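PDB 6A2D: sesquisabinene B synthase 2 from Santalum album, which probably converts farnesyl diphosphate into the bicyclic sesquiterpene sesquisabinene B, with magnesium or manganese ions as cofactors. Local coordinates for residues 408-413 and 452-457; 402-407 and 473-478. One frame throughout, in Å; residues are numbered along the deposited sequence.

Both contacts lie in the all-helical metal-binding domain of a terpene synthase, their centres about 11 Å apart, and both use helix 406-416 and reach the phosphonate end of the bound farnesyl analogue. Interaction 1 is fully buried: two helices cross, and an arginine couples one to the other and to the ligand. Interaction 2 lies further from the centre of the chain, where the loops leading into helices 406-416 and 477-485 run side by side; it is partly buried, has no direct hydrogen bond across it, and ends in a solvent-facing lysine. Tyr409 of interaction 1 packs on Leu475 and Ser477 of interaction 2. Arg457 and Lys476, one from each contact, bind different oxygens of one phosphonate.

Interaction 1 (408-413 and 452-457); sequences EYLDNA and SCILCR. With 6R2 ([bis(chloranyl)-[oxidanyl-[(2~{E},6~{E})-3,7,11-trimethyldodeca-2,6,10-trienoxy]phosphoryl]methyl]phosphonic acid), chain C.
The carbonyl oxygen of Ala413 takes a nearly straight hydrogen bond from NE of Arg457 (3.0 Å, 165° at the hydrogen), with a weak second bond from Ser416 OG. It lies at the guanidinium edge, in that group's plane, while NE stands above the carbonyl plane. This joins helices 406-416 and 447-462 beside the diphosphate site of the class I terpene synthase fold: Glu394, a magnesium ligand, packs on Ala413, and Asn460, another, lies one turn beyond Arg457. The segment axes approach to 9.6 Å and cross at 107°, and a residue as small as alanine at the crossing lets the arginine chain lie against the helix. CB of Ala413 meets Arg457 CG at 3.7 Å and also lies over the rim of one Tyr409 face. Tyr409 OH lies 3.6 Å from Arg457 CD, the side chains crossing at about a right angle. The arginine chain is bent at chi2 and chi3, which turns its guanidinium toward the ligand, where NH1 and NH2 donate to phosphonate oxygen OAG through bent bonds of 3.2 and 3.0 Å. Asp461 forms a salt bridge with NH1 and a hydrogen bond with Tyr409 OH, and so probably steadies both groups. A methionine in place of Arg457 would probably leave OAG without this paired donor, Asp461 without its arginine partner and the Ala413 carbonyl without its NE donor. Away from the ligand, buried aliphatic chains pack without polar atoms to satisfy: Leu410 CD2 lies 4.0 Å from Arg457 CG, and Leu410 CD1 rests more loosely on Ile454 CG2 at 4.4 Å.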
loop_
_atom_site.group_PDB
_atom_site.type_symbol
_atom_site.label_atom_id
_atom_site.label_comp_id
_atom_site.label_asym_id
_atom_site.label_seq_id
_atom_site.Cartn_x
_atom_site.Cartn_y
_atom_site.Cartn_z
ATOM N N GLU A 408 -19.114 -33.945 13.769
ATOM C CA GLU A 408 -17.633 -33.925 13.753
ATOM C C GLU A 408 -17.168 -33.026 12.606
ATOM O O GLU A 408 -16.311 -32.173 12.850
ATOM C CB GLU A 408 -17.144 -35.329 13.445
ATOM C CG GLU A 408 -15.643 -35.499 13.369
ATOM C CD GLU A 408 -15.219 -36.957 13.269
ATOM O OE1 GLU A 408 -16.103 -37.816 13.082
ATOM O OE2 GLU A 408 -14.019 -37.235 13.404
ATOM N N TYR A 409 -17.719 -33.232 11.414
ATOM C CA TYR A 409 -17.353 -32.458 10.219
ATOM C C TYR A 409 -17.578 -30.963 10.493
ATOM O O TYR A 409 -16.639 -30.215 10.335
ATOM C CB TYR A 409 -18.080 -32.959 8.981
ATOM C CG TYR A 409 -17.932 -32.020 7.813
ATOM C CD1 TYR A 409 -16.806 -32.021 7.030
ATOM C CD2 TYR A 409 -18.933 -31.125 7.508
ATOM C CE1 TYR A 409 -16.685 -31.173 5.946
ATOM C CE2 TYR A 409 -18.833 -30.270 6.432
ATOM C CZ TYR A 409 -17.687 -30.255 5.679
ATOM O OH TYR A 409 -17.598 -29.380 4.635
ATOM N N LEU A 410 -18.705 -30.558 11.062
ATOM C CA LEU A 410 -19.052 -29.118 11.129
ATOM C C LEU A 410 -18.220 -28.401 12.191
ATOM O O LEU A 410 -17.906 -27.212 11.991
ATOM C CB LEU A 410 -20.542 -28.943 11.402
ATOM C CG LEU A 410 -21.449 -29.270 10.226
ATOM C CD1 LEU A 410 -22.881 -28.973 10.615
ATOM C CD2 LEU A 410 -21.076 -28.484 8.971
ATOM N N ASP A 411 -17.891 -29.051 13.309
ATOM C CA ASP A 411 -17.054 -28.386 14.340
ATOM C C ASP A 411 -15.707 -27.983 13.722
ATOM O O ASP A 411 -15.233 -26.932 14.089
ATOM C CB ASP A 411 -16.914 -29.223 15.610
ATOM C CG ASP A 411 -18.142 -29.056 16.507
ATOM O OD1 ASP A 411 -18.734 -27.912 16.541
ATOM O OD2 ASP A 411 -18.511 -30.053 17.148
ATOM N N ASN A 412 -15.160 -28.744 12.803
ATOM C CA ASN A 412 -13.908 -28.394 12.072
ATOM C C ASN A 412 -14.183 -27.492 10.853
ATOM O O ASN A 412 -13.424 -26.525 10.633
ATOM C CB ASN A 412 -13.188 -29.638 11.614
ATOM C CG ASN A 412 -11.815 -29.334 11.101
ATOM O OD1 ASN A 412 -10.969 -28.884 11.860
ATOM N ND2 ASN A 412 -11.580 -29.615 9.841
ATOM N N ALA A 413 -15.230 -27.778 10.091
ATOM C CA ALA A 413 -15.497 -27.090 8.808
ATOM C C ALA A 413 -15.999 -25.646 9.034
ATOM O O ALA A 413 -15.798 -24.820 8.145
ATOM C CB ALA A 413 -16.413 -27.928 7.920
ATOM N N SER A 452 -23.174 -18.056 12.890
ATOM C CA SER A 452 -22.726 -17.422 11.625
ATOM C C SER A 452 -21.739 -18.318 10.875
ATOM O O SER A 452 -21.938 -18.534 9.695
ATOM C CB SER A 452 -22.134 -16.083 11.880
ATOM O OG SER A 452 -21.576 -15.539 10.711
ATOM N N CYS A 453 -20.711 -18.791 11.568
ATOM C CA CYS A 453 -19.658 -19.617 10.921
ATOM C C CYS A 453 -20.228 -20.954 10.402
ATOM O O CYS A 453 -19.887 -21.334 9.297
ATOM C CB CYS A 453 -18.450 -19.758 11.845
ATOM S SG CYS A 453 -17.779 -18.180 12.427
ATOM N N ILE A 454 -21.049 -21.628 11.206
ATOM C CA ILE A 454 -21.667 -22.914 10.777
ATOM C C ILE A 454 -22.542 -22.621 9.550
ATOM O O ILE A 454 -22.459 -23.364 8.594
ATOM C CB ILE A 454 -22.459 -23.574 11.926
ATOM C CG1 ILE A 454 -21.545 -24.104 13.026
ATOM C CG2 ILE A 454 -23.357 -24.676 11.408
ATOM C CD1 ILE A 454 -22.266 -24.846 14.112
ATOM N N LEU A 455 -23.310 -21.537 9.620
ATOM C CA LEU A 455 -24.196 -21.135 8.489
ATOM C C LEU A 455 -23.356 -20.923 7.238
ATOM O O LEU A 455 -23.691 -21.517 6.160
ATOM C CB LEU A 455 -24.952 -19.870 8.884
ATOM C CG LEU A 455 -26.262 -20.113 9.607
ATOM C CD1 LEU A 455 -26.778 -18.825 10.194
ATOM C CD2 LEU A 455 -27.277 -20.744 8.673
ATOM N N CYS A 456 -22.265 -20.161 7.335
ATOM C CA CYS A 456 -21.435 -19.897 6.146
ATOM C C CYS A 456 -20.928 -21.212 5.508
ATOM O O CYS A 456 -20.851 -21.291 4.244
ATOM C CB CYS A 456 -20.286 -18.971 6.484
ATOM S SG CYS A 456 -20.849 -17.299 6.882
ATOM N N ARG A 457 -20.517 -22.189 6.333
ATOM C CA ARG A 457 -20.021 -23.503 5.890
ATOM C C ARG A 457 -21.156 -24.307 5.290
ATOM O O ARG A 457 -21.011 -24.777 4.171
ATOM C CB ARG A 457 -19.390 -24.279 7.049
ATOM C CG ARG A 457 -19.146 -25.749 6.759
ATOM C CD ARG A 457 -18.414 -25.977 5.459
ATOM N NE ARG A 457 -17.027 -25.535 5.487
ATOM C CZ ARG A 457 -16.201 -25.630 4.473
ATOM N NH1 ARG A 457 -16.648 -26.081 3.314
ATOM N NH2 ARG A 457 -14.934 -25.251 4.611
HETATM O OAG 6R2 C . -13.646 -26.460 2.163
HETATM P PAY 6R2 C . -13.165 -26.103 0.716
HETATM O OAH 6R2 C . -13.818 -27.182 -0.347
HETATM O OAE 6R2 C . -11.656 -25.949 0.501
HETATM C CAX 6R2 C . -13.882 -24.506 0.270
HETATM CL CLJ 6R2 C . -13.120 -23.358 1.357
HETATM CL CLK 6R2 C . -15.627 -24.482 0.536
HETATM P PAZ 6R2 C . -13.513 -24.026 -1.487
HETATM O OAI 6R2 C . -14.720 -24.659 -2.341
HETATM O OAF 6R2 C . -12.113 -24.473 -1.860
HETATM O OAT 6R2 C . -13.578 -22.395 -1.532
HETATM C CAQ 6R2 C . -14.699 -21.645 -1.933
HETATM C CAN 6R2 C . -15.290 -21.102 -0.657
HETATM C CAW 6R2 C . -15.258 -19.617 -0.311
HETATM C CAD 6R2 C . -14.800 -18.592 -1.357
HETATM C CAS 6R2 C . -15.966 -19.142 0.972
HETATM C CAP 6R2 C . -14.973 -18.406 1.827
HETATM C CAM 6R2 C . -14.935 -17.010 1.202
HETATM C CAV 6R2 C . -13.788 -16.072 1.424
HETATM C CAC 6R2 C . -12.557 -16.518 2.214
HETATM C CAR 6R2 C . -13.815 -14.775 0.704
HETATM C CAO 6R2 C . -13.677 -13.645 1.643
HETATM C CAL 6R2 C . -14.960 -13.369 2.335
HETATM C CAU 6R2 C . -15.170 -12.045 3.072
HETATM C CAB 6R2 C . -14.213 -10.878 3.053
HETATM C CAA 6R2 C . -16.453 -11.852 3.824
#

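Interaction 2 (402-407 and 473-478). With 6R2 ([bis(chloranyl)-[oxidanyl-[(2~{E},6~{E})-3,7,11-trimethyldodeca-2,6,10-trienoxy]phosphoryl]methyl]phosphonic acid), chain C.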
loop_
_atom_site.group_PDB
_atom_site.type_symbol
_atom_site.label_atom_id
_atom_site.label_comp_id
_atom_site.label_asym_id
_atom_site.label_seq_id
_atom_site.Cartn_x
_atom_site.Cartn_y
_atom_site.Cartn_z
ATOM N N HIS A 402 -11.137 -41.626 6.303
ATOM C CA HIS A 402 -12.087 -41.439 7.436
ATOM C C HIS A 402 -13.313 -40.636 6.983
ATOM O O HIS A 402 -13.156 -39.647 6.241
ATOM C CB HIS A 402 -11.390 -40.749 8.614
ATOM C CG HIS A 402 -12.268 -40.467 9.789
ATOM N ND1 HIS A 402 -12.710 -41.460 10.642
ATOM C CD2 HIS A 402 -12.718 -39.304 10.309
ATOM C CE1 HIS A 402 -13.418 -40.927 11.617
ATOM N NE2 HIS A 402 -13.428 -39.604 11.444
ATOM N N LYS A 403 -14.492 -41.058 7.422
ATOM C CA LYS A 403 -15.794 -40.520 6.979
ATOM C C LYS A 403 -16.493 -39.949 8.201
ATOM O O LYS A 403 -17.243 -40.657 8.857
ATOM C CB LYS A 403 -16.615 -41.637 6.331
ATOM C CG LYS A 403 -16.079 -42.166 5.008
ATOM C CD LYS A 403 -16.944 -43.271 4.437
ATOM C CE LYS A 403 -16.514 -43.752 3.065
ATOM N NZ LYS A 403 -17.664 -44.301 2.306
ATOM N N PRO A 404 -16.289 -38.649 8.531
ATOM C CA PRO A 404 -16.733 -38.107 9.810
ATOM C C PRO A 404 -18.263 -38.006 9.797
ATOM O O PRO A 404 -18.837 -37.998 8.702
ATOM C CB PRO A 404 -16.113 -36.705 9.872
ATOM C CG PRO A 404 -15.984 -36.305 8.413
ATOM C CD PRO A 404 -15.787 -37.598 7.631
ATOM N N THR A 405 -18.869 -37.929 10.974
ATOM C CA THR A 405 -20.285 -37.590 11.160
ATOM C C THR A 405 -20.469 -36.123 10.776
ATOM O O THR A 405 -19.429 -35.410 10.702
ATOM C CB THR A 405 -20.648 -37.826 12.618
ATOM O OG1 THR A 405 -19.615 -37.148 13.318
ATOM C CG2 THR A 405 -20.623 -39.292 13.006
ATOM N N LEU A 406 -21.720 -35.671 10.668
ATOM C CA LEU A 406 -22.037 -34.258 10.382
ATOM C C LEU A 406 -21.530 -33.360 11.514
ATOM O O LEU A 406 -20.909 -32.374 11.213
ATOM C CB LEU A 406 -23.534 -34.061 10.158
ATOM C CG LEU A 406 -23.890 -32.667 9.672
ATOM C CD1 LEU A 406 -23.130 -32.343 8.397
ATOM C CD2 LEU A 406 -25.385 -32.509 9.466
ATOM N N GLU A 407 -21.787 -33.697 12.772
ATOM C CA GLU A 407 -21.348 -32.855 13.919
ATOM C C GLU A 407 -19.808 -32.853 14.043
ATOM O O GLU A 407 -19.278 -31.774 14.232
ATOM C CB GLU A 407 -22.073 -33.240 15.206
ATOM C CG GLU A 407 -23.000 -32.125 15.690
ATOM C CD GLU A 407 -24.466 -32.176 15.262
ATOM O OE1 GLU A 407 -24.890 -33.130 14.509
ATOM O OE2 GLU A 407 -25.194 -31.262 15.691
ATOM N N ASP A 473 -16.927 -37.162 -2.558
ATOM C CA ASP A 473 -16.328 -36.244 -1.550
ATOM C C ASP A 473 -17.079 -36.446 -0.230
ATOM O O ASP A 473 -18.167 -35.840 -0.055
ATOM C CB ASP A 473 -16.330 -34.771 -1.977
ATOM C CG ASP A 473 -15.482 -33.883 -1.068
ATOM O OD1 ASP A 473 -15.420 -34.161 0.155
ATOM O OD2 ASP A 473 -14.877 -32.929 -1.586
ATOM N N ASN A 474 -16.510 -37.285 0.640
ATOM C CA ASN A 474 -17.064 -37.669 1.964
ATOM C C ASN A 474 -16.969 -36.491 2.938
ATOM O O ASN A 474 -17.589 -36.594 4.008
ATOM C CB ASN A 474 -16.358 -38.905 2.535
ATOM C CG ASN A 474 -16.726 -40.182 1.805
ATOM O OD1 ASN A 474 -17.893 -40.398 1.469
ATOM N ND2 ASN A 474 -15.739 -41.031 1.554
ATOM N N LEU A 475 -16.235 -35.425 2.577
ATOM C CA LEU A 475 -15.947 -34.266 3.466
ATOM C C LEU A 475 -16.762 -33.036 3.022
ATOM O O LEU A 475 -16.193 -31.906 2.989
ATOM C CB LEU A 475 -14.437 -33.975 3.461
ATOM C CG LEU A 475 -13.509 -35.153 3.797
ATOM C CD1 LEU A 475 -12.145 -34.654 4.281
ATOM C CD2 LEU A 475 -14.131 -36.078 4.840
ATOM N N LYS A 476 -18.062 -33.202 2.755
ATOM C CA LYS A 476 -18.999 -32.053 2.749
ATOM C C LYS A 476 -20.252 -32.451 3.519
ATOM O O LYS A 476 -20.470 -33.640 3.669
ATOM C CB LYS A 476 -19.275 -31.597 1.314
ATOM C CG LYS A 476 -18.041 -31.176 0.525
ATOM C CD LYS A 476 -17.579 -29.751 0.764
ATOM C CE LYS A 476 -16.455 -29.346 -0.172
ATOM N NZ LYS A 476 -16.421 -27.894 -0.457
ATOM N N SER A 477 -20.977 -31.460 4.024
ATOM C CA SER A 477 -22.162 -31.584 4.894
ATOM C C SER A 477 -23.098 -32.707 4.389
ATOM O O SER A 477 -23.534 -33.515 5.198
ATOM C CB SER A 477 -22.899 -30.271 4.937
ATOM O OG SER A 477 -22.141 -29.257 5.581
ATOM N N ILE A 478 -23.520 -32.650 3.132
ATOM C CA ILE A 478 -24.615 -33.517 2.625
ATOM C C ILE A 478 -24.112 -34.969 2.693
ATOM O O ILE A 478 -24.794 -35.781 3.269
ATOM C CB ILE A 478 -25.078 -33.089 1.215
ATOM C CG1 ILE A 478 -25.810 -31.741 1.259
ATOM C CG2 ILE A 478 -25.947 -34.167 0.592
ATOM C CD1 ILE A 478 -26.161 -31.154 -0.083
HETATM O OAG 6R2 C . -13.646 -26.460 2.163
HETATM P PAY 6R2 C . -13.165 -26.103 0.716
HETATM O OAH 6R2 C . -13.818 -27.182 -0.347
HETATM O OAE 6R2 C . -11.656 -25.949 0.501
HETATM C CAX 6R2 C . -13.882 -24.506 0.270
HETATM CL CLJ 6R2 C . -13.120 -23.358 1.357
HETATM CL CLK 6R2 C . -15.627 -24.482 0.536
HETATM P PAZ 6R2 C . -13.513 -24.026 -1.487
HETATM O OAI 6R2 C . -14.720 -24.659 -2.341
HETATM O OAF 6R2 C . -12.113 -24.473 -1.860
HETATM O OAT 6R2 C . -13.578 -22.395 -1.532
HETATM C CAQ 6R2 C . -14.699 -21.645 -1.933
HETATM C CAN 6R2 C . -15.290 -21.102 -0.657
HETATM C CAW 6R2 C . -15.258 -19.617 -0.311
HETATM C CAD 6R2 C . -14.800 -18.592 -1.357
HETATM C CAS 6R2 C . -15.966 -19.142 0.972
HETATM C CAP 6R2 C . -14.973 -18.406 1.827
HETATM C CAM 6R2 C . -14.935 -17.010 1.202
HETATM C CAV 6R2 C . -13.788 -16.072 1.424
HETATM C CAC 6R2 C . -12.557 -16.518 2.214
HETATM C CAR 6R2 C . -13.815 -14.775 0.704
HETATM C CAO 6R2 C . -13.677 -13.645 1.643
HETATM C CAL 6R2 C . -14.960 -13.369 2.335
HETATM C CAU 6R2 C . -15.170 -12.045 3.072
HETATM C CAB 6R2 C . -14.213 -10.878 3.053
HETATM C CAA 6R2 C . -16.453 -11.852 3.824
HETATM O O HOH W 1 -18.575 -39.135 6.172
#
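Leu406 pushes its CD1 methyl against the backbone of Ser477, 3.4 Å from the carbonyl oxygen and 3.7 Å from CA, and this is the tight, buried end of the contact. Leu406 CG stands anti to its own backbone nitrogen (chi1 -172°), and the turn at chi2 brings CD1 across to the other segment; Ile496 and Leu499 of helix 489-510 also pack on this side chain, so a branched apolar residue suits the place. Ser477 is small enough to accept the methyl, and its hydroxyl is engaged with Asp461. Further along, the Pro404 ring meets Leu475 at about a right angle, CD to CD2 3.6 Å, the rigid proline ring offering an apolar surface to the leucine methyl. The touching parts, 402-406 and 474-477, run about 15° apart as the lead-ins to helices 406-416 and 477-485. Thr405 N-caps the first with OG1 on the backbone N of Glu408, while Asp473 makes an Asx turn, its OD1 accepting from Leu475 N at 2.9 Å. In related plant class I synthases the loop after the second metal-binding motif orders around the diphosphate, and Lys476, at the N-cap position of helix 477-485, is consistent with that role: bent at chi2, its long chain carries NZ to phosphonate oxygen OAH at 2.7 Å, probably offsetting negative charge there. The solvent side is looser. The exposed, extended Lys403 chain crosses the poorly ordered Asn474 amide, with CG 3.7 Å from ND2, while Asn474 OD1 bonds to Asn483. Between the backbones a water donates to Pro404 O at 2.8 Å and only weakly, at 3.5 Å, to Asn474 O.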